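Local atomic coordinates of caspase recruitment domain-containing protein 19 (Homo sapiens, PDB entry 4FH0), a protein that associates with BCL10 through its caspase recruitment domain and helps to restrain BCL10-induced activation of NF-kappa-B. Residues L59-R62 / L63-M67; Q79-Y82 / R83-I87; H88-P91 / L92-L96. The protein carries 2 engineered substitutions. All blocks are in the same frame, centred on the assembly; numbering follows the deposited sequence.

Contact 1 of 3, residues L59-R62 / L63-M67; sequences LRVR and LCDLM. Engineered in segment 63-67: Met-67 (natural residue Leu).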
loop_
_atom_site.group_PDB
_atom_site.type_symbol
_atom_site.label_atom_id
_atom_site.label_comp_id
_atom_site.label_asym_id
_atom_site.label_seq_id
_atom_site.Cartn_x
_atom_site.Cartn_y
_atom_site.Cartn_z
ATOM N N LEU A 59 -9.803 7.922 3.166
ATOM C CA LEU A 59 -8.534 7.217 3.149
ATOM C C LEU A 59 -8.734 5.703 3.124
ATOM O O LEU A 59 -8.053 5.009 2.372
ATOM C CB LEU A 59 -7.689 7.656 4.337
ATOM C CG LEU A 59 -6.335 6.984 4.414
ATOM C CD1 LEU A 59 -5.487 7.310 3.213
ATOM C CD2 LEU A 59 -5.656 7.438 5.688
ATOM N N ARG A 60 -9.679 5.188 3.913
ATOM C CA ARG A 60 -9.859 3.738 3.961
ATOM C C ARG A 60 -10.309 3.192 2.592
ATOM O O ARG A 60 -9.863 2.117 2.168
ATOM C CB ARG A 60 -10.840 3.319 5.055
ATOM C CG ARG A 60 -11.079 1.809 5.141
ATOM C CD ARG A 60 -11.589 1.373 6.529
ATOM N NE ARG A 60 -11.615 -0.087 6.691
ATOM C CZ ARG A 60 -12.602 -0.869 6.264
ATOM N NH1 ARG A 60 -13.655 -0.339 5.645
ATOM N NH2 ARG A 60 -12.541 -2.184 6.444
ATOM N N VAL A 61 -11.190 3.924 1.911
ATOM C CA VAL A 61 -11.668 3.501 0.602
ATOM C C VAL A 61 -10.495 3.475 -0.380
ATOM O O VAL A 61 -10.320 2.496 -1.121
ATOM C CB VAL A 61 -12.809 4.414 0.102
ATOM C CG1 VAL A 61 -13.086 4.189 -1.403
ATOM C CG2 VAL A 61 -14.054 4.151 0.921
ATOM N N ARG A 62 -9.686 4.536 -0.387
ATOM C CA ARG A 62 -8.513 4.584 -1.247
ATOM C C ARG A 62 -7.550 3.446 -0.916
ATOM O O ARG A 62 -7.009 2.822 -1.823
ATOM C CB ARG A 62 -7.839 5.945 -1.140
ATOM C CG ARG A 62 -8.610 7.026 -1.853
ATOM C CD ARG A 62 -7.928 8.359 -1.733
ATOM N NE ARG A 62 -8.166 9.030 -0.462
ATOM C CZ ARG A 62 -7.235 9.540 0.341
ATOM N NH1 ARG A 62 -5.948 9.382 0.080
ATOM N NH2 ARG A 62 -7.615 10.197 1.437
ATOM N N LEU A 63 -7.355 3.151 0.363
ATOM C CA LEU A 63 -6.433 2.068 0.732
ATOM C C LEU A 63 -6.949 0.720 0.277
ATOM O O LEU A 63 -6.192 -0.097 -0.215
ATOM C CB LEU A 63 -6.191 2.019 2.232
ATOM C CG LEU A 63 -5.049 2.836 2.749
ATOM C CD1 LEU A 63 -5.087 2.733 4.265
ATOM C CD2 LEU A 63 -3.731 2.309 2.175
ATOM N N CYS A 64 -8.234 0.461 0.492
ATOM C CA CYS A 64 -8.797 -0.800 0.055
ATOM C C CYS A 64 -8.660 -0.933 -1.458
ATOM O O CYS A 64 -8.385 -2.017 -1.966
ATOM C CB CYS A 64 -10.264 -0.904 0.458
ATOM S SG CYS A 64 -10.560 -1.118 2.239
ATOM N N ASP A 65 -8.870 0.162 -2.182
ATOM C CA ASP A 65 -8.726 0.121 -3.635
ATOM C C ASP A 65 -7.265 -0.104 -4.027
ATOM O O ASP A 65 -6.985 -0.816 -4.973
ATOM C CB ASP A 65 -9.281 1.393 -4.288
ATOM C CG ASP A 65 -10.781 1.465 -4.236
ATOM O OD1 ASP A 65 -11.429 0.451 -3.912
ATOM O OD2 ASP A 65 -11.304 2.561 -4.522
ATOM N N LEU A 66 -6.335 0.478 -3.280
ATOM C CA LEU A 66 -4.914 0.242 -3.536
ATOM C C LEU A 66 -4.585 -1.229 -3.310
ATOM O O LEU A 66 -3.872 -1.844 -4.105
ATOM C CB LEU A 66 -4.050 1.145 -2.654
ATOM C CG LEU A 66 -2.542 0.929 -2.827
ATOM C CD1 LEU A 66 -2.069 1.193 -4.225
ATOM C CD2 LEU A 66 -1.780 1.806 -1.829
HETATM N N MSE A 67 -5.096 -1.802 -2.224
HETATM C CA MSE A 67 -4.836 -3.212 -1.975
HETATM C C MSE A 67 -5.360 -4.083 -3.099
HETATM O O MSE A 67 -4.676 -5.001 -3.527
HETATM C CB MSE A 67 -5.456 -3.673 -0.660
HETATM C CG MSE A 67 -4.966 -2.931 0.559
HETATM SE SE MSE A 67 -3.018 -3.041 0.821
HETATM C CE MSE A 67 -2.576 -1.233 0.294
#
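Leu-59 and Leu-63 sit one turn apart on helix 59-73, part of the six-helix bundle of the caspase recruitment domain (CARD). Leu-63 N gives its hydrogen to Leu-59 O at 2.8 Å, and the same i to i+4 pattern repeats three times: Cys-64 N to Arg-60 O, Asp-65 N to Val-61 O, and Leu-66 N to Arg-62 O. All four carbonyls of 59-62 are therefore taken up within the helix. The leucines add only loose apolar contact, Leu-59 CG standing 4.4 Å from Leu-63 CD1, and both side chains touch Val-29 of helix 26-37.

Arg-62 carries the polar weight. A bend at chi3 (-80°) swings its guanidinium back beside the helix start, where NE bonds to Ala-57 O, NH1 to Phe-52 O, and NH2 forms a salt bridge with Glu-26 OE1. All three nitrogens of this buried group are thus paired, which should fix its rotation and offset the cost of burying its charge. Leu-59 CA lies 3.4 Å above one face of the guanidinium, toward its rim.

On the outer side, Val-61 and Asp-65 run alongside each other. With CG of Asp-65 anti to its own carbonyl carbon (chi1 -71°), the carboxylate leans back along the helix, bringing OD2 to 3.9 Å from Val-61 CG1.

Contact 2 of 3, residues Q79-Y82 / R83-I87; sequences QEFY and RALYI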
loop_
_atom_site.group_PDB
_atom_site.type_symbol
_atom_site.label_atom_id
_atom_site.label_comp_id
_atom_site.label_asym_id
_atom_site.label_seq_id
_atom_site.Cartn_x
_atom_site.Cartn_y
_atom_site.Cartn_z
ATOM N N GLN A 79 5.435 -7.061 -3.480
ATOM C CA GLN A 79 6.756 -6.957 -2.861
ATOM C C GLN A 79 7.182 -5.499 -2.686
ATOM O O GLN A 79 7.655 -5.104 -1.617
ATOM C CB GLN A 79 7.781 -7.708 -3.707
ATOM C CG GLN A 79 9.176 -7.637 -3.120
ATOM C CD GLN A 79 10.173 -8.577 -3.794
ATOM O OE1 GLN A 79 9.929 -9.118 -4.874
ATOM N NE2 GLN A 79 11.300 -8.782 -3.140
ATOM N N GLU A 80 6.990 -4.689 -3.723
ATOM C CA GLU A 80 7.355 -3.286 -3.640
ATOM C C GLU A 80 6.519 -2.568 -2.596
ATOM O O GLU A 80 7.020 -1.688 -1.910
ATOM C CB GLU A 80 7.238 -2.612 -5.011
ATOM C CG GLU A 80 8.206 -3.165 -6.040
ATOM C CD GLU A 80 9.671 -2.932 -5.675
ATOM O OE1 GLU A 80 9.991 -1.957 -4.960
ATOM O OE2 GLU A 80 10.512 -3.730 -6.119
ATOM N N PHE A 81 5.244 -2.925 -2.479
ATOM C CA PHE A 81 4.422 -2.334 -1.442
ATOM C C PHE A 81 5.018 -2.607 -0.060
ATOM O O PHE A 81 5.088 -1.710 0.773
ATOM C CB PHE A 81 2.981 -2.840 -1.502
ATOM C CG PHE A 81 2.173 -2.389 -0.341
ATOM C CD1 PHE A 81 1.666 -1.101 -0.286
ATOM C CD2 PHE A 81 1.937 -3.242 0.719
ATOM C CE1 PHE A 81 0.924 -0.679 0.822
ATOM C CE2 PHE A 81 1.243 -2.806 1.828
ATOM C CZ PHE A 81 0.722 -1.532 1.875
ATOM N N TYR A 82 5.429 -3.848 0.210
ATOM C CA TYR A 82 5.998 -4.156 1.520
ATOM C C TYR A 82 7.265 -3.367 1.776
ATOM O O TYR A 82 7.508 -2.940 2.900
ATOM C CB TYR A 82 6.231 -5.648 1.708
ATOM C CG TYR A 82 4.950 -6.351 2.115
ATOM C CD1 TYR A 82 4.118 -6.939 1.181
ATOM C CD2 TYR A 82 4.557 -6.395 3.437
ATOM C CE1 TYR A 82 2.938 -7.552 1.565
ATOM C CE2 TYR A 82 3.387 -7.025 3.828
ATOM C CZ TYR A 82 2.571 -7.589 2.897
ATOM O OH TYR A 82 1.376 -8.188 3.267
ATOM N N ARG A 83 8.079 -3.163 0.751
ATOM C CA ARG A 83 9.261 -2.347 0.937
ATOM C C ARG A 83 8.868 -0.906 1.260
ATOM O O ARG A 83 9.428 -0.282 2.162
ATOM C CB ARG A 83 10.175 -2.393 -0.283
ATOM C CG ARG A 83 11.354 -1.415 -0.108
ATOM C CD ARG A 83 12.498 -1.741 -1.033
ATOM N NE ARG A 83 13.487 -0.662 -1.135
ATOM C CZ ARG A 83 13.410 0.327 -2.021
ATOM N NH1 ARG A 83 12.387 0.382 -2.867
ATOM N NH2 ARG A 83 14.345 1.257 -2.075
ATOM N N ALA A 84 7.878 -0.371 0.558
ATOM C CA ALA A 84 7.426 0.994 0.805
ATOM C C ALA A 84 6.855 1.145 2.211
ATOM O O ALA A 84 7.029 2.174 2.881
ATOM C CB ALA A 84 6.380 1.399 -0.249
ATOM N N LEU A 85 6.139 0.123 2.659
ATOM C CA LEU A 85 5.591 0.108 4.010
ATOM C C LEU A 85 6.695 0.090 5.060
ATOM O O LEU A 85 6.617 0.774 6.079
ATOM C CB LEU A 85 4.675 -1.102 4.183
ATOM C CG LEU A 85 3.815 -1.151 5.432
ATOM C CD1 LEU A 85 2.677 -0.153 5.364
ATOM C CD2 LEU A 85 3.285 -2.573 5.644
ATOM N N TYR A 86 7.734 -0.706 4.836
ATOM C CA TYR A 86 8.900 -0.671 5.720
ATOM C C TYR A 86 9.492 0.728 5.791
ATOM O O TYR A 86 9.788 1.245 6.877
ATOM C CB TYR A 86 9.994 -1.646 5.260
ATOM C CG TYR A 86 11.322 -1.351 5.927
ATOM C CD1 TYR A 86 11.548 -1.683 7.239
ATOM C CD2 TYR A 86 12.329 -0.714 5.234
ATOM C CE1 TYR A 86 12.742 -1.380 7.851
ATOM C CE2 TYR A 86 13.536 -0.407 5.831
ATOM C CZ TYR A 86 13.734 -0.740 7.142
ATOM O OH TYR A 86 14.923 -0.462 7.768
ATOM N N ILE A 87 9.663 1.363 4.647
ATOM C CA ILE A 87 10.300 2.694 4.629
ATOM C C ILE A 87 9.466 3.742 5.373
ATOM O O ILE A 87 10.014 4.516 6.174
ATOM C CB ILE A 87 10.569 3.185 3.178
ATOM C CG1 ILE A 87 11.574 2.254 2.506
ATOM C CG2 ILE A 87 11.051 4.653 3.174
ATOM C CD1 ILE A 87 11.701 2.478 1.030
HETATM O O HOH W 1 9.116 -0.013 -2.984
#
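Glu-80 and Arg-83 lie side by side on one flank of helix 75-88 and reach the same way, joined by a long salt bridge and a shared water. Arg-83 starts with its CB 3.6 Å from Glu-80 O. Its CG then stands anti to the backbone N (chi1 175°), and CG, CD and NE continue as an extended arm that carries the guanidinium away from the helix. There the chain turns: chi4 of -89° sets NH1 toward Glu-80 and presents a face of the group to Ile-87, whose CD1 lies over its centre, 4.1 Å above the plane.

At the tip, NH1 comes within 3.9 Å of Glu-80 OE1, with the carboxylate and guanidinium planes 74° apart. One water bridges the pair. It donates to Glu-80 O and to Glu-80 OE1, at 2.9 Å each, and accepts a weak bond of 3.3 Å from Arg-83 NH1. Glu-80 O consequently has two partners, this water and Ala-84 N. The Glu-80 side chain also rests on Leu-36, Pro-41 and Ile-43.

Across the helix the character changes. Phe-81 CZ meets Leu-85 CD1 at 4.2 Å, and Phe-81 continues inward onto Met-67 and Leu-70 of helix 59-73, while Ala-84 and Leu-85 pack on Ile-32 of helix 26-37. The Tyr-82 ring packs on Leu-11 of helix 7-18, its hydroxyl bonded to Asp-14 OD2 and its ring in a cation-pi contact with Arg-10.

A flank with a water-bridged charged pair, backed by an apolar one that packs against three other helices, marks an amphipathic central helix, as expected in the antiparallel six-helix bundle of a CARD, a member of the death-domain superfamily.

Contact 3 of 3, residues H88-P91 / L92-L96; sequences HAQP and LHSRL. With SO4 (sulfate ion), chain D; SO4 (sulfate ion), chain C.
Ser-94 reaches back to Pro-91 by a side-chain to backbone hydrogen bond: OG donates to Pro-91 O at 2.8 Å, coming in from well outside the carbonyl plane. A chi1 of 68° puts OG between its own backbone N and carbonyl carbon, folded over the preceding turn. Pro-91 O also takes a weak bond from Arg-95 N at 3.4 Å. Among the backbone bonds, His-93 N to Ala-89 O is nearly straight, with an N-H...O angle of 173°, and Ser-94 N binds Gln-90 O.

Apolar contact is slight. Ala-89 CB and Leu-92 CB stand 4.3 Å apart, both resting on Leu-24, and Leu-92 also reaches Leu-18 of helix 7-18. This is the short last helix of the CARD bundle. It starts after a sharp break from helix 75-88, with Ala-89 leaving helical angles and serving as N-cap. Pro-91 fits in the first turn, where its lack of an N-H costs no helical bond.

Two sulfates, probably from the crystallisation liquor, accept hydrogen bonds from side chains. His-93 NE2 donates to O3 of one at 3.0 Å, the oxygen lying at the ring edge and in its plane; the same sulfate is also bound by Tyr-7, Arg-10 and Arg-99. Arg-95 holds the other in a bidentate, edge-on manner, NH1 on O2 at 3.1 Å and NH2 on O1 at 3.0 Å, and Arg-23 NE binds it too.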
loop_
_atom_site.group_PDB
_atom_site.type_symbol
_atom_site.label_atom_id
_atom_site.label_comp_id
_atom_site.label_asym_id
_atom_site.label_seq_id
_atom_site.Cartn_x
_atom_site.Cartn_y
_atom_site.Cartn_z
ATOM N N HIS A 88 8.155 3.781 5.101
ATOM C CA HIS A 88 7.311 4.876 5.580
ATOM C C HIS A 88 6.383 4.576 6.754
ATOM O O HIS A 88 5.768 5.493 7.297
ATOM C CB HIS A 88 6.512 5.432 4.400
ATOM C CG HIS A 88 7.383 6.015 3.340
ATOM N ND1 HIS A 88 8.185 7.112 3.573
ATOM C CD2 HIS A 88 7.612 5.638 2.062
ATOM C CE1 HIS A 88 8.857 7.398 2.475
ATOM N NE2 HIS A 88 8.540 6.511 1.547
ATOM N N ALA A 89 6.264 3.332 7.148
ATOM C CA ALA A 89 5.429 2.927 8.267
ATOM C C ALA A 89 6.017 1.753 9.013
ATOM O O ALA A 89 5.414 0.808 9.194
ATOM C CB ALA A 89 4.018 2.570 7.798
ATOM N N GLN A 90 7.266 1.881 9.408
ATOM C CA GLN A 90 7.968 0.746 9.981
ATOM C C GLN A 90 7.272 0.071 11.169
ATOM O O GLN A 90 7.235 -1.149 11.228
ATOM C CB GLN A 90 9.415 1.119 10.314
ATOM C CG GLN A 90 10.279 -0.099 10.592
ATOM C CD GLN A 90 10.225 -0.552 12.029
ATOM O OE1 GLN A 90 10.046 0.252 12.951
ATOM N NE2 GLN A 90 10.355 -1.862 12.230
ATOM N N PRO A 91 6.727 0.850 12.110
ATOM C CA PRO A 91 6.053 0.187 13.227
ATOM C C PRO A 91 4.930 -0.739 12.767
ATOM O O PRO A 91 4.798 -1.872 13.228
ATOM C CB PRO A 91 5.530 1.362 14.044
ATOM C CG PRO A 91 6.522 2.430 13.775
ATOM C CD PRO A 91 6.851 2.297 12.330
ATOM N N LEU A 92 4.122 -0.272 11.838
ATOM C CA LEU A 92 3.042 -1.102 11.317
ATOM C C LEU A 92 3.592 -2.322 10.569
ATOM O O LEU A 92 3.131 -3.455 10.751
ATOM C CB LEU A 92 2.084 -0.279 10.446
ATOM C CG LEU A 92 0.960 -1.109 9.839
ATOM C CD1 LEU A 92 0.105 -1.793 10.891
ATOM C CD2 LEU A 92 0.105 -0.193 8.967
ATOM N N HIS A 93 4.589 -2.071 9.735
ATOM C CA HIS A 93 5.249 -3.114 8.962
ATOM C C HIS A 93 5.701 -4.247 9.864
ATOM O O HIS A 93 5.494 -5.416 9.559
ATOM C CB HIS A 93 6.423 -2.505 8.205
ATOM C CG HIS A 93 7.186 -3.481 7.365
ATOM N ND1 HIS A 93 8.230 -4.236 7.859
ATOM C CD2 HIS A 93 7.076 -3.794 6.051
ATOM C CE1 HIS A 93 8.718 -4.989 6.884
ATOM N NE2 HIS A 93 8.051 -4.722 5.773
ATOM N N SER A 94 6.285 -3.901 11.003
ATOM C CA SER A 94 6.811 -4.905 11.905
ATOM C C SER A 94 5.703 -5.716 12.599
ATOM O O SER A 94 5.924 -6.840 13.012
ATOM C CB SER A 94 7.740 -4.257 12.938
ATOM O OG SER A 94 7.027 -3.433 13.835
ATOM N N ARG A 95 4.501 -5.173 12.687
ATOM C CA ARG A 95 3.411 -5.799 13.439
ATOM C C ARG A 95 2.472 -6.638 12.572
ATOM O O ARG A 95 1.572 -7.281 13.078
ATOM C CB ARG A 95 2.571 -4.717 14.122
ATOM C CG ARG A 95 3.257 -3.955 15.233
ATOM C CD ARG A 95 2.396 -2.782 15.669
ATOM N NE ARG A 95 1.189 -3.230 16.364
ATOM C CZ ARG A 95 -0.014 -2.671 16.235
ATOM N NH1 ARG A 95 -0.202 -1.635 15.425
ATOM N NH2 ARG A 95 -1.039 -3.164 16.915
ATOM N N LEU A 96 2.652 -6.631 11.260
ATOM C CA LEU A 96 1.699 -7.342 10.403
ATOM C C LEU A 96 1.668 -8.843 10.647
ATOM O O LEU A 96 2.691 -9.443 10.890
ATOM C CB LEU A 96 2.029 -7.088 8.952
ATOM C CG LEU A 96 1.811 -5.657 8.507
ATOM C CD1 LEU A 96 2.171 -5.567 7.049
ATOM C CD2 LEU A 96 0.372 -5.229 8.778
HETATM S S SO4 D . -3.612 -0.570 16.853
HETATM O O1 SO4 D . -3.806 -2.010 16.938
HETATM O O2 SO4 D . -3.003 -0.209 15.555
HETATM O O3 SO4 D . -4.939 0.049 16.868
HETATM O O4 SO4 D . -2.821 -0.060 17.965
HETATM S S SO4 C . 9.088 -7.472 4.237
HETATM O O1 SO4 C . 7.746 -7.522 4.825
HETATM O O2 SO4 C . 9.272 -8.618 3.352
HETATM O O3 SO4 C . 9.299 -6.213 3.533
HETATM O O4 SO4 C . 10.088 -7.545 5.320
#

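Overall arrangement
All are local and partly buried; contacts 1 and 2 each lie within one helix, while contact 3 runs from the end of helix 75-88 through helix 90-95. Contacts 1 and 2 lie on opposite sides of the chain's centre, yet their helices meet in the interior, where engineered Met-67 CE touches Phe-81 CE1 at 3.6 Å. Contact 3 is more peripheral, its centre about 12 Å from the chain's; it joins contact 2 through His-93 and Leu-96 against Tyr-82 and Leu-85, but not contact 1. The chemistry follows position: a buried arginine held by protein acceptors in contact 1, a water-bridged charged pair at the bundle edge in contact 2, and sulfate-bound side chains in contact 3.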